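Local structure of Alr1585 protein (Nostoc sp., 5C2I) at residues H42-F47 against V180-G185; L46-K51 against A150-A155; A322-F327 against K432-P437. The protein is a haem-containing DyP-type (dye-decolorizing) peroxidase, which probably uses hydrogen peroxide to oxidise dyes and related substrates. The protein carries 1 engineered substitution. All coordinates share one frame; numbering follows the deposited sequence.

Contact 1. Residues H42-F47 against V180-G185; sequences HSVHLF and VHREDG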
ATOM      1  N   HIS A  42      14.882  -4.101 -10.999  1.00 18.04           N
ATOM      2  CA  HIS A  42      14.637  -5.278 -11.835  1.00 18.00           C
ATOM      3  C   HIS A  42      15.751  -5.404 -12.860  1.00 17.30           C
ATOM      4  O   HIS A  42      16.271  -4.404 -13.361  1.00 17.39           O
ATOM      5  CB  HIS A  42      13.305  -5.157 -12.554  1.00 18.46           C
ATOM      6  CG  HIS A  42      12.138  -5.129 -11.641  1.00 18.99           C
ATOM      7  ND1 HIS A  42      11.590  -6.279 -11.107  1.00 19.63           N
ATOM      8  CD2 HIS A  42      11.438  -4.093 -11.119  1.00 19.47           C
ATOM      9  CE1 HIS A  42      10.620  -5.947 -10.269  1.00 20.30           C
ATOM     10  NE2 HIS A  42      10.503  -4.627 -10.265  1.00 20.23           N
ATOM     11  N   SER A  43      16.103  -6.638 -13.174  1.00 17.60           N
ATOM     12  CA  SER A  43      17.069  -6.846 -14.202  1.00 17.75           C
ATOM     13  C   SER A  43      16.761  -8.096 -14.999  1.00 17.33           C
ATOM     14  O   SER A  43      15.979  -8.967 -14.559  1.00 17.19           O
ATOM     15  CB  SER A  43      18.450  -6.914 -13.594  1.00 17.92           C
ATOM     16  OG  SER A  43      18.523  -8.004 -12.764  1.00 18.71           O
ATOM     17  N   VAL A  44      17.315  -8.110 -16.197  1.00 16.63           N
ATOM     18  CA  VAL A  44      17.234  -9.284 -17.079  1.00 16.69           C
ATOM     19  C   VAL A  44      18.658  -9.657 -17.428  1.00 16.66           C
ATOM     20  O   VAL A  44      19.475  -8.792 -17.807  1.00 17.85           O
ATOM     21  CB  VAL A  44      16.401  -9.007 -18.337  1.00 17.07           C
ATOM     22  CG1 VAL A  44      16.419 -10.184 -19.303  1.00 17.88           C
ATOM     23  CG2 VAL A  44      14.951  -8.629 -17.967  1.00 17.10           C
ATOM     24  N   HIS A  45      18.946 -10.941 -17.303  1.00 16.64           N
ATOM     25  CA  HIS A  45      20.239 -11.510 -17.644  1.00 16.53           C
ATOM     26  C   HIS A  45      20.030 -12.462 -18.809  1.00 17.34           C
ATOM     27  O   HIS A  45      19.283 -13.434 -18.674  1.00 16.97           O
ATOM     28  CB  HIS A  45      20.793 -12.300 -16.454  1.00 16.99           C
ATOM     29  CG  HIS A  45      21.053 -11.469 -15.243  1.00 16.42           C
ATOM     30  ND1 HIS A  45      21.252 -12.037 -14.004  1.00 16.31           N
ATOM     31  CD2 HIS A  45      21.094 -10.126 -15.058  1.00 16.17           C
ATOM     32  CE1 HIS A  45      21.456 -11.075 -13.120  1.00 16.33           C
ATOM     33  NE2 HIS A  45      21.349  -9.911 -13.733  1.00 16.21           N
ATOM     34  N   LEU A  46      20.659 -12.168 -19.953  1.00 17.52           N
ATOM     35  CA  LEU A  46      20.584 -13.027 -21.140  1.00 18.13           C
ATOM     36  C   LEU A  46      21.951 -13.621 -21.419  1.00 18.49           C
ATOM     37  O   LEU A  46      22.909 -12.901 -21.721  1.00 18.23           O
ATOM     38  CB  LEU A  46      20.096 -12.239 -22.336  1.00 18.59           C
ATOM     39  CG  LEU A  46      18.813 -11.461 -22.216  1.00 18.65           C
ATOM     40  CD1 LEU A  46      18.568 -10.610 -23.464  1.00 19.32           C
ATOM     41  CD2 LEU A  46      17.646 -12.407 -21.950  1.00 19.17           C
ATOM     42  N   PHE A  47      22.042 -14.942 -21.313  1.00 18.26           N
ATOM     43  CA  PHE A  47      23.270 -15.656 -21.589  1.00 19.40           C
ATOM     44  C   PHE A  47      23.249 -16.107 -23.029  1.00 19.79           C
ATOM     45  O   PHE A  47      22.270 -16.704 -23.487  1.00 20.34           O
ATOM     46  CB  PHE A  47      23.427 -16.865 -20.671  1.00 19.80           C
ATOM     47  CG  PHE A  47      23.684 -16.489 -19.247  1.00 20.05           C
ATOM     48  CD1 PHE A  47      22.629 -16.214 -18.381  1.00 20.65           C
ATOM     49  CD2 PHE A  47      24.954 -16.377 -18.788  1.00 20.41           C
ATOM     50  CE1 PHE A  47      22.863 -15.849 -17.059  1.00 20.25           C
ATOM     51  CE2 PHE A  47      25.213 -15.972 -17.486  1.00 20.94           C
ATOM     52  CZ  PHE A  47      24.175 -15.738 -16.615  1.00 19.60           C
ATOM     53  N   VAL A 180      20.762 -18.899 -24.467  1.00 22.59           N
ATOM     54  CA  VAL A 180      20.802 -20.246 -23.890  1.00 23.70           C
ATOM     55  C   VAL A 180      20.217 -20.267 -22.485  1.00 23.04           C
ATOM     56  O   VAL A 180      19.875 -21.326 -21.968  1.00 23.86           O
ATOM     57  CB  VAL A 180      22.230 -20.869 -23.916  1.00 23.68           C
ATOM     58  CG1 VAL A 180      22.736 -20.966 -25.351  1.00 25.34           C
ATOM     59  CG2 VAL A 180      23.210 -20.101 -23.038  1.00 24.22           C
ATOM     60  N   HIS A 181      20.126 -19.102 -21.860  1.00 21.81           N
ATOM     61  CA  HIS A 181      19.579 -19.001 -20.521  1.00 21.99           C
ATOM     62  C   HIS A 181      19.129 -17.583 -20.244  1.00 20.60           C
ATOM     63  O   HIS A 181      19.755 -16.626 -20.746  1.00 19.63           O
ATOM     64  CB  HIS A 181      20.614 -19.447 -19.491  1.00 22.39           C
ATOM     65  CG  HIS A 181      20.060 -19.568 -18.129  1.00 24.15           C
ATOM     66  ND1 HIS A 181      19.048 -20.449 -17.830  1.00 26.67           N
ATOM     67  CD2 HIS A 181      20.272 -18.841 -17.010  1.00 23.86           C
ATOM     68  CE1 HIS A 181      18.718 -20.316 -16.556  1.00 26.23           C
ATOM     69  NE2 HIS A 181      19.443 -19.344 -16.040  1.00 24.23           N
ATOM     70  N   ARG A 182      18.055 -17.446 -19.458  1.00 19.34           N
ATOM     71  CA  ARG A 182      17.582 -16.140 -18.995  1.00 18.38           C
ATOM     72  C   ARG A 182      17.284 -16.180 -17.499  1.00 18.46           C
ATOM     73  O   ARG A 182      16.697 -17.146 -16.996  1.00 17.98           O
ATOM     74  CB  ARG A 182      16.341 -15.698 -19.770  1.00 18.61           C
ATOM     75  CG  ARG A 182      15.707 -14.403 -19.288  1.00 18.18           C
ATOM     76  CD  ARG A 182      14.552 -13.916 -20.167  1.00 18.45           C
ATOM     77  NE  ARG A 182      13.812 -12.819 -19.542  1.00 18.09           N
ATOM     78  CZ  ARG A 182      13.119 -11.894 -20.169  1.00 18.26           C
ATOM     79  NH1 ARG A 182      13.067 -11.834 -21.497  1.00 18.16           N
ATOM     80  NH2 ARG A 182      12.486 -10.985 -19.444  1.00 18.63           N
ATOM     81  N   GLU A 183      17.622 -15.086 -16.822  1.00 17.38           N
ATOM     82  CA  GLU A 183      17.104 -14.792 -15.499  1.00 17.34           C
ATOM     83  C   GLU A 183      16.427 -13.417 -15.484  1.00 17.34           C
ATOM     84  O   GLU A 183      16.795 -12.501 -16.249  1.00 16.62           O
ATOM     85  CB  GLU A 183      18.213 -14.838 -14.452  1.00 16.78           C
ATOM     86  CG  GLU A 183      18.922 -16.195 -14.293  1.00 17.33           C
ATOM     87  CD  GLU A 183      18.083 -17.268 -13.622  1.00 18.44           C
ATOM     88  OE1 GLU A 183      17.037 -16.975 -12.988  1.00 18.30           O
ATOM     89  OE2 GLU A 183      18.496 -18.459 -13.737  1.00 20.00           O
ATOM     90  N   ASP A 184      15.459 -13.279 -14.571  1.00 17.13           N
ATOM     91  CA  ASP A 184      14.813 -12.017 -14.272  1.00 17.31           C
ATOM     92  C   ASP A 184      15.034 -11.753 -12.783  1.00 17.61           C
ATOM     93  O   ASP A 184      14.316 -12.275 -11.939  1.00 19.07           O
ATOM     94  CB  ASP A 184      13.319 -12.090 -14.584  1.00 17.47           C
ATOM     95  CG  ASP A 184      13.035 -12.027 -16.078  1.00 18.25           C
ATOM     96  OD1 ASP A 184      13.134 -13.084 -16.776  1.00 17.39           O
ATOM     97  OD2 ASP A 184      12.767 -10.900 -16.559  1.00 18.29           O
ATOM     98  N   GLY A 185      16.070 -10.987 -12.496  1.00 17.14           N
ATOM     99  CA  GLY A 185      16.467 -10.665 -11.140  1.00 16.88           C
ATOM    100  C   GLY A 185      15.615  -9.578 -10.542  1.00 17.16           C
ATOM    101  O   GLY A 185      15.067  -8.716 -11.237  1.00 17.10           O
TER
HETATM  102  O   HOH W   1      12.442  -8.641 -12.096  1.00 16.64           O
HETATM  103  O   HOH W   2      13.282  -8.726 -14.793  1.00 17.86           O
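Two neighbouring antiparallel strands of the five-stranded sheet in the ferredoxin-like N-terminal half of this DyP-type peroxidase meet here, S43 pairing with G185, H45 with E183 and F47 with H181 as hydrogen-bonded pairs. H45 N reaches E183 O at 2.9 Å and almost straight (173°). On the face carrying V44, L46, R182 and D184, the R182 chain runs extended, its CG anti to the backbone N (chi1 175°), and R182 CG passes 3.9 Å from L46 CD2. Its guanidinium then grips D184 side-on, R182 NE to D184 OD1 and R182 NH2 to D184 OD2 both at 2.9 Å, the latter on a syn lone pair. V44 CG1 lies over one face of the guanidinium, 3.7 Å from R182 NE. An alanine in place of R182 is likely to leave the D184 carboxylate without its charged mate and uncover V44 CG1. D184 OD1 also takes a bond from N167 of the second subunit. On the other face H181 NE2 gives a 2.6 Å bond to E183 OE2, which K258 also engages, while H181 CD2 packs 3.8 Å from F47 CD1. One water joins H42 ND1 to G185 O; another donates to S43 O and D184 OD2. Both carboxylates are thus buried but multiply bonded, so they probably remain ionised.

Contact 2. Residues L46-K51 against A150-A155; sequences LFLQFK and ALVLIA
Strands 46-50 and 150-155 run antiparallel at 147° between their short axes, 4.7 Å apart at closest approach, with L46-V152 and L48-A150 as hydrogen-bonded pairs round the non-hydrogen-bonded pair F47-L151. They are adjacent strands in the sheet of the DyP dimeric alpha+beta barrel domain, the strand 42-50 lying between 150-156 and 177-189. L46 and V152 exchange two backbone bonds, the one from L46 N to V152 O measuring 2.9 Å and nearly straight. L48 N donates to A150 O, whereas the return bond from A150 N is long and weak.

F47 and L151 lie side by side on one face of the sheet. L151 CG stands anti to the backbone N (chi1 170°), which brings the CD1 methyl across to the neighbouring strand and sets it over the centre of the F47 ring: a CH-pi contact, 3.8 Å from L151 CD1 to the centroid and only 9° off the ring normal. L151 CD1 also comes 3.5 Å from L46 O. Y256 and F144 also meet the F47 ring edge-to-face. The opposite face, with L46, L48, A150 and V152, is apolar and packs against helix 159-176 through L46 on T170 and L48 on L173. Beyond the last pair, F50 swings its ring back over the start of the other strand, where F50 CZ meets the A150 methyl CB at 3.9 Å. L48 and V152 meet at an angle, L48 CD1 touching V152 CG2 at 3.7 Å.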
ATOM      1  N   LEU A  46      20.659 -12.168 -19.953  1.00 17.52           N
ATOM      2  CA  LEU A  46      20.584 -13.027 -21.140  1.00 18.13           C
ATOM      3  C   LEU A  46      21.951 -13.621 -21.419  1.00 18.49           C
ATOM      4  O   LEU A  46      22.909 -12.901 -21.721  1.00 18.23           O
ATOM      5  CB  LEU A  46      20.096 -12.239 -22.336  1.00 18.59           C
ATOM      6  CG  LEU A  46      18.813 -11.461 -22.216  1.00 18.65           C
ATOM      7  CD1 LEU A  46      18.568 -10.610 -23.464  1.00 19.32           C
ATOM      8  CD2 LEU A  46      17.646 -12.407 -21.950  1.00 19.17           C
ATOM      9  N   PHE A  47      22.042 -14.942 -21.313  1.00 18.26           N
ATOM     10  CA  PHE A  47      23.270 -15.656 -21.589  1.00 19.40           C
ATOM     11  C   PHE A  47      23.249 -16.107 -23.029  1.00 19.79           C
ATOM     12  O   PHE A  47      22.270 -16.704 -23.487  1.00 20.34           O
ATOM     13  CB  PHE A  47      23.427 -16.865 -20.671  1.00 19.80           C
ATOM     14  CG  PHE A  47      23.684 -16.489 -19.247  1.00 20.05           C
ATOM     15  CD1 PHE A  47      22.629 -16.214 -18.381  1.00 20.65           C
ATOM     16  CD2 PHE A  47      24.954 -16.377 -18.788  1.00 20.41           C
ATOM     17  CE1 PHE A  47      22.863 -15.849 -17.059  1.00 20.25           C
ATOM     18  CE2 PHE A  47      25.213 -15.972 -17.486  1.00 20.94           C
ATOM     19  CZ  PHE A  47      24.175 -15.738 -16.615  1.00 19.60           C
ATOM     20  N   LEU A  48      24.327 -15.825 -23.743  1.00 19.84           N
ATOM     21  CA  LEU A  48      24.392 -15.999 -25.165  1.00 20.57           C
ATOM     22  C   LEU A  48      25.429 -16.963 -25.617  1.00 21.36           C
ATOM     23  O   LEU A  48      26.504 -17.022 -25.061  1.00 21.18           O
ATOM     24  CB  LEU A  48      24.736 -14.668 -25.834  1.00 21.22           C
ATOM     25  CG  LEU A  48      23.912 -13.472 -25.432  1.00 20.47           C
ATOM     26  CD1 LEU A  48      24.401 -12.261 -26.244  1.00 21.09           C
ATOM     27  CD2 LEU A  48      22.427 -13.701 -25.674  1.00 21.36           C
ATOM     28  N   GLN A  49      25.083 -17.717 -26.655  1.00 21.52           N
ATOM     29  CA  GLN A  49      26.032 -18.450 -27.485  1.00 23.48           C
ATOM     30  C   GLN A  49      25.850 -17.976 -28.923  1.00 24.30           C
ATOM     31  O   GLN A  49      24.761 -18.143 -29.535  1.00 24.43           O
ATOM     32  CB  GLN A  49      25.775 -19.931 -27.435  1.00 24.06           C
ATOM     33  CG  GLN A  49      26.779 -20.786 -28.180  1.00 25.26           C
ATOM     34  CD  GLN A  49      26.401 -22.256 -28.068  1.00 27.47           C
ATOM     35  OE1 GLN A  49      25.868 -22.827 -28.983  1.00 28.84           O
ATOM     36  NE2 GLN A  49      26.650 -22.848 -26.920  1.00 28.45           N
ATOM     37  N   PHE A  50      26.897 -17.367 -29.458  1.00 24.01           N
ATOM     38  CA  PHE A  50      26.829 -16.830 -30.813  1.00 25.01           C
ATOM     39  C   PHE A  50      26.755 -17.944 -31.845  1.00 27.33           C
ATOM     40  O   PHE A  50      27.307 -19.033 -31.653  1.00 25.48           O
ATOM     41  CB  PHE A  50      28.015 -15.881 -31.064  1.00 25.06           C
ATOM     42  CG  PHE A  50      28.018 -14.686 -30.131  1.00 24.21           C
ATOM     43  CD1 PHE A  50      26.949 -13.785 -30.124  1.00 24.07           C
ATOM     44  CD2 PHE A  50      29.085 -14.435 -29.298  1.00 24.35           C
ATOM     45  CE1 PHE A  50      26.935 -12.696 -29.265  1.00 23.62           C
ATOM     46  CE2 PHE A  50      29.077 -13.348 -28.447  1.00 23.87           C
ATOM     47  CZ  PHE A  50      28.000 -12.478 -28.426  1.00 23.13           C
ATOM     48  N   LYS A  51      26.057 -17.683 -32.937  1.00 29.00           N
ATOM     49  CA  LYS A  51      25.802 -18.744 -33.919  1.00 30.58           C
ATOM     50  C   LYS A  51      27.051 -18.974 -34.799  1.00 31.59           C
ATOM     51  O   LYS A  51      27.753 -18.017 -35.164  1.00 30.17           O
ATOM     52  CB  LYS A  51      24.621 -18.385 -34.795  1.00 32.58           C
ATOM     53  CG  LYS A  51      23.321 -18.318 -34.032  1.00 32.98           C
ATOM     54  CD  LYS A  51      22.178 -17.978 -34.966  1.00 35.71           C
ATOM     55  CE  LYS A  51      20.842 -18.041 -34.250  1.00 36.32           C
ATOM     56  NZ  LYS A  51      19.772 -17.585 -35.177  1.00 37.99           N
ATOM     57  N   ALA A 150      28.743 -14.932 -23.794  1.00 19.07           N
ATOM     58  CA  ALA A 150      28.496 -13.580 -23.351  1.00 18.30           C
ATOM     59  C   ALA A 150      27.289 -13.488 -22.461  1.00 17.59           C
ATOM     60  O   ALA A 150      26.437 -14.395 -22.448  1.00 18.11           O
ATOM     61  CB  ALA A 150      28.325 -12.667 -24.566  1.00 19.03           C
ATOM     62  N   LEU A 151      27.222 -12.396 -21.711  1.00 17.44           N
ATOM     63  CA  LEU A 151      26.089 -12.084 -20.886  1.00 16.99           C
ATOM     64  C   LEU A 151      25.672 -10.650 -21.219  1.00 16.91           C
ATOM     65  O   LEU A 151      26.484  -9.712 -21.107  1.00 17.27           O
ATOM     66  CB  LEU A 151      26.444 -12.232 -19.418  1.00 16.74           C
ATOM     67  CG  LEU A 151      25.439 -11.709 -18.349  1.00 16.73           C
ATOM     68  CD1 LEU A 151      24.050 -12.329 -18.416  1.00 16.78           C
ATOM     69  CD2 LEU A 151      26.023 -11.879 -16.947  1.00 16.44           C
ATOM     70  N   VAL A 152      24.390 -10.475 -21.516  1.00 17.18           N
ATOM     71  CA  VAL A 152      23.779  -9.159 -21.594  1.00 17.46           C
ATOM     72  C   VAL A 152      22.989  -8.914 -20.297  1.00 17.06           C
ATOM     73  O   VAL A 152      22.158  -9.727 -19.895  1.00 16.80           O
ATOM     74  CB  VAL A 152      22.844  -9.098 -22.796  1.00 19.01           C
ATOM     75  CG1 VAL A 152      22.142  -7.776 -22.880  1.00 20.30           C
ATOM     76  CG2 VAL A 152      23.625  -9.347 -24.071  1.00 20.76           C
ATOM     77  N   LEU A 153      23.199  -7.756 -19.679  1.00 16.80           N
ATOM     78  CA  LEU A 153      22.475  -7.391 -18.452  1.00 16.60           C
ATOM     79  C   LEU A 153      21.748  -6.083 -18.748  1.00 16.80           C
ATOM     80  O   LEU A 153      22.372  -5.096 -19.125  1.00 16.76           O
ATOM     81  CB  LEU A 153      23.457  -7.245 -17.288  1.00 16.36           C
ATOM     82  CG  LEU A 153      22.900  -6.868 -15.896  1.00 16.58           C
ATOM     83  CD1 LEU A 153      23.927  -7.277 -14.830  1.00 17.99           C
ATOM     84  CD2 LEU A 153      22.582  -5.381 -15.777  1.00 17.53           C
ATOM     85  N   ILE A 154      20.425  -6.087 -18.572  1.00 17.36           N
ATOM     86  CA  ILE A 154      19.594  -4.903 -18.729  1.00 17.99           C
ATOM     87  C   ILE A 154      18.750  -4.695 -17.484  1.00 17.76           C
ATOM     88  O   ILE A 154      18.196  -5.655 -16.958  1.00 18.11           O
ATOM     89  CB  ILE A 154      18.634  -5.031 -19.939  1.00 20.32           C
ATOM     90  CG1 ILE A 154      19.430  -5.401 -21.201  1.00 22.79           C
ATOM     91  CG2 ILE A 154      17.954  -3.686 -20.222  1.00 20.30           C
ATOM     92  CD1 ILE A 154      19.338  -6.842 -21.501  1.00 28.11           C
ATOM     93  N   ALA A 155      18.701  -3.463 -16.972  1.00 16.79           N
ATOM     94  CA  ALA A 155      18.060  -3.191 -15.719  1.00 16.86           C
ATOM     95  C   ALA A 155      17.289  -1.879 -15.718  1.00 17.36           C
ATOM     96  O   ALA A 155      17.636  -0.928 -16.418  1.00 16.65           O
ATOM     97  CB  ALA A 155      19.097  -3.230 -14.562  1.00 16.77           C
TER

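Contact 3. Residues A322-F327 against K432-P437; sequences ATKCPF and KKWGEP
K324 lays its aliphatic chain across one face of the W434 indole, one of two side-chain contacts between the loops, T323 making the other. K324 CG sits 3.7 Å from the centroid of the six-membered ring and 17° off its normal, a CH-pi contact. The extended chain continues outward over the ring, so that K324 CE is still 3.8 Å from W434 CH2, while K324 CB lies 3.6 Å from W434 NE1. W434 CG is anti to its own backbone N (chi1 -175°), which turns the indole toward the lysine.

Beside this CH-pi contact, G435 N donates to T323 O at 2.9 Å, a fairly straight bond (165°) that approaches from well above the carbonyl plane. T323 points toward the other loop and fits its side chain against the peptides there: T323 CB is 3.4 Å from E436 O, and T323 CG2 reaches P437 CA at 3.7 Å.

The polar ends of the lysine and the indole are tied down further out. K324 NZ bonds to G318 O, holding the tip of the lysine, and W434 NE1 bonds to V298 O, which helps fix the turn of the indole, and D319 receives the backbone N-H groups of K324 and C325. The donor loop itself is shaped by a bond from E436 N to K433 O at 3.0 Å. This closes a type II beta turn over K433-E436, with G435 at its third position in the positive-phi conformation that glycine commonly adopts there, in the connection between the antiparallel strands 428-431 and 439-442 of a two-stranded hairpin.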
ATOM      1  N   ALA A 322      36.780 -14.811  19.615  1.00 23.10           N
ATOM      2  CA  ALA A 322      35.606 -15.170  18.803  1.00 21.99           C
ATOM      3  C   ALA A 322      34.544 -15.909  19.626  1.00 22.04           C
ATOM      4  O   ALA A 322      33.936 -16.864  19.136  1.00 21.62           O
ATOM      5  CB  ALA A 322      36.032 -16.017  17.614  1.00 22.05           C
ATOM      6  N   THR A 323      34.278 -15.418  20.835  1.00 22.10           N
ATOM      7  CA  THR A 323      33.146 -15.909  21.625  1.00 22.53           C
ATOM      8  C   THR A 323      31.851 -15.108  21.433  1.00 22.39           C
ATOM      9  O   THR A 323      30.836 -15.463  21.999  1.00 22.27           O
ATOM     10  CB  THR A 323      33.485 -15.943  23.133  1.00 23.46           C
ATOM     11  OG1 THR A 323      33.687 -14.622  23.615  1.00 22.37           O
ATOM     12  CG2 THR A 323      34.749 -16.786  23.363  1.00 24.19           C
ATOM     13  N   LYS A 324      31.918 -13.999  20.665  1.00 22.32           N
ATOM     14  CA  LYS A 324      30.722 -13.227  20.327  1.00 21.87           C
ATOM     15  C   LYS A 324      30.329 -13.542  18.873  1.00 20.54           C
ATOM     16  O   LYS A 324      29.261 -14.125  18.614  1.00 19.77           O
ATOM     17  CB  LYS A 324      30.967 -11.729  20.594  1.00 22.81           C
ATOM     18  CG  LYS A 324      31.320 -11.421  22.051  1.00 24.77           C
ATOM     19  CD  LYS A 324      31.942 -10.039  22.172  1.00 26.42           C
ATOM     20  CE  LYS A 324      32.171  -9.599  23.597  1.00 30.50           C
ATOM     21  NZ  LYS A 324      32.959  -8.342  23.563  1.00 31.93           N
ATOM     22  N   CYS A 325      31.190 -13.165  17.939  1.00 19.25           N
ATOM     23  CA  CYS A 325      31.099 -13.621  16.549  1.00 18.82           C
ATOM     24  C   CYS A 325      32.091 -14.751  16.326  1.00 17.95           C
ATOM     25  O   CYS A 325      33.317 -14.523  16.298  1.00 17.79           O
ATOM     26  CB  CYS A 325      31.406 -12.502  15.566  1.00 18.07           C
ATOM     27  SG  CYS A 325      31.160 -13.043  13.845  1.00 17.02           S
ATOM     28  N   PRO A 326      31.582 -15.984  16.175  1.00 18.39           N
ATOM     29  CA  PRO A 326      32.487 -17.091  15.943  1.00 18.44           C
ATOM     30  C   PRO A 326      33.390 -16.931  14.726  1.00 18.83           C
ATOM     31  O   PRO A 326      33.022 -16.268  13.744  1.00 16.87           O
ATOM     32  CB  PRO A 326      31.527 -18.281  15.726  1.00 19.61           C
ATOM     33  CG  PRO A 326      30.374 -17.946  16.611  1.00 19.62           C
ATOM     34  CD  PRO A 326      30.208 -16.444  16.382  1.00 18.33           C
ATOM     35  N   PHE A 327      34.551 -17.621  14.735  1.00 18.00           N
ATOM     36  CA  PHE A 327      35.413 -17.611  13.561  1.00 17.81           C
ATOM     37  C   PHE A 327      34.746 -18.194  12.313  1.00 17.52           C
ATOM     38  O   PHE A 327      35.106 -17.864  11.194  1.00 17.02           O
ATOM     39  CB  PHE A 327      36.711 -18.388  13.858  1.00 18.73           C
ATOM     40  CG  PHE A 327      37.681 -17.658  14.763  1.00 19.01           C
ATOM     41  CD1 PHE A 327      38.222 -16.446  14.385  1.00 19.16           C
ATOM     42  CD2 PHE A 327      38.173 -18.277  15.920  1.00 20.49           C
ATOM     43  CE1 PHE A 327      39.165 -15.800  15.190  1.00 19.84           C
ATOM     44  CE2 PHE A 327      39.130 -17.667  16.707  1.00 21.01           C
ATOM     45  CZ  PHE A 327      39.632 -16.422  16.339  1.00 20.63           C
ATOM     46  N   LYS A 432      28.002 -21.464  23.761  1.00 27.19           N
ATOM     47  CA  LYS A 432      26.766 -21.637  24.489  1.00 28.58           C
ATOM     48  C   LYS A 432      26.220 -20.303  24.988  1.00 28.63           C
ATOM     49  O   LYS A 432      25.002 -20.079  24.976  1.00 29.61           O
ATOM     50  CB  LYS A 432      26.964 -22.590  25.683  1.00 30.77           C
ATOM     51  CG  LYS A 432      27.342 -23.997  25.284  1.00 32.81           C
ATOM     52  CD  LYS A 432      27.407 -24.898  26.513  1.00 36.00           C
ATOM     53  CE  LYS A 432      27.938 -26.251  26.107  1.00 38.31           C
ATOM     54  NZ  LYS A 432      27.906 -27.225  27.213  1.00 39.57           N
ATOM     55  N   LYS A 433      27.107 -19.451  25.497  1.00 27.87           N
ATOM     56  CA  LYS A 433      26.721 -18.158  26.059  1.00 29.20           C
ATOM     57  C   LYS A 433      27.608 -17.135  25.376  1.00 26.19           C
ATOM     58  O   LYS A 433      28.814 -17.220  25.447  1.00 24.17           O
ATOM     59  CB  LYS A 433      26.949 -18.124  27.577  1.00 33.25           C
ATOM     60  CG  LYS A 433      26.020 -19.064  28.335  1.00 37.76           C
ATOM     61  CD  LYS A 433      24.620 -18.418  28.434  1.00 43.60           C
ATOM     62  CE  LYS A 433      24.430 -17.647  29.729  1.00 49.57           C
ATOM     63  NZ  LYS A 433      23.084 -16.994  29.795  1.00 52.58           N
ATOM     64  N   TRP A 434      26.969 -16.193  24.714  1.00 24.64           N
ATOM     65  CA  TRP A 434      27.624 -15.134  24.008  1.00 23.77           C
ATOM     66  C   TRP A 434      28.614 -14.438  24.908  1.00 23.51           C
ATOM     67  O   TRP A 434      28.304 -14.079  26.008  1.00 23.86           O
ATOM     68  CB  TRP A 434      26.544 -14.151  23.534  1.00 23.92           C
ATOM     69  CG  TRP A 434      26.995 -13.022  22.669  1.00 23.23           C
ATOM     70  CD1 TRP A 434      27.000 -12.987  21.303  1.00 21.98           C
ATOM     71  CD2 TRP A 434      27.440 -11.741  23.106  1.00 23.73           C
ATOM     72  NE1 TRP A 434      27.396 -11.742  20.849  1.00 21.48           N
ATOM     73  CE2 TRP A 434      27.707 -10.969  21.935  1.00 22.86           C
ATOM     74  CE3 TRP A 434      27.669 -11.172  24.354  1.00 24.92           C
ATOM     75  CZ2 TRP A 434      28.186  -9.653  21.989  1.00 23.65           C
ATOM     76  CZ3 TRP A 434      28.141  -9.836  24.413  1.00 26.32           C
ATOM     77  CH2 TRP A 434      28.388  -9.102  23.214  1.00 25.09           C
ATOM     78  N   GLY A 435      29.837 -14.288  24.425  1.00 23.75           N
ATOM     79  CA  GLY A 435      30.893 -13.637  25.160  1.00 23.83           C
ATOM     80  C   GLY A 435      31.625 -14.522  26.159  1.00 25.39           C
ATOM     81  O   GLY A 435      32.441 -14.012  26.911  1.00 25.15           O
ATOM     82  N   GLU A 436      31.326 -15.826  26.177  1.00 25.83           N
ATOM     83  CA  GLU A 436      31.981 -16.777  27.111  1.00 27.54           C
ATOM     84  C   GLU A 436      32.547 -17.941  26.302  1.00 26.88           C
ATOM     85  O   GLU A 436      32.023 -18.237  25.237  1.00 24.34           O
ATOM     86  CB  GLU A 436      30.978 -17.304  28.139  1.00 30.29           C
ATOM     87  CG  GLU A 436      30.318 -16.233  28.985  1.00 33.70           C
ATOM     88  CD  GLU A 436      31.279 -15.480  29.892  1.00 38.92           C
ATOM     89  OE1 GLU A 436      32.414 -15.961  30.182  1.00 43.09           O
ATOM     90  OE2 GLU A 436      30.903 -14.372  30.335  1.00 45.32           O
ATOM     91  N   PRO A 437      33.625 -18.586  26.801  1.00 27.15           N
ATOM     92  CA  PRO A 437      34.407 -19.465  25.925  1.00 27.80           C
ATOM     93  C   PRO A 437      33.815 -20.850  25.640  1.00 28.72           C
ATOM     94  O   PRO A 437      34.131 -21.435  24.600  1.00 27.95           O
ATOM     95  CB  PRO A 437      35.762 -19.578  26.664  1.00 27.76           C
ATOM     96  CG  PRO A 437      35.432 -19.298  28.087  1.00 28.97           C
ATOM     97  CD  PRO A 437      34.349 -18.268  28.046  1.00 28.27           C
TER

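How the contacts relate
Contacts 1 and 2 are two sides of one strand: 42-50 pairs with 177-189 on one edge and with 150-156 on the other, and L46 and F47 serve both. Their centres are 8 Å apart, and they touch directly, V44 N lying 2.7 Å from I154 O in a probable hydrogen bond and H45 CB 3.8 Å from L151 CD1. Contact 3 belongs to the other side of the chain's centre, about 41 Å from contact 1 and 46 Å from contact 2 between centres, and it joins surface loops instead of sheet strands. The E183 side chain of contact 1 is about 13 Å from the haem.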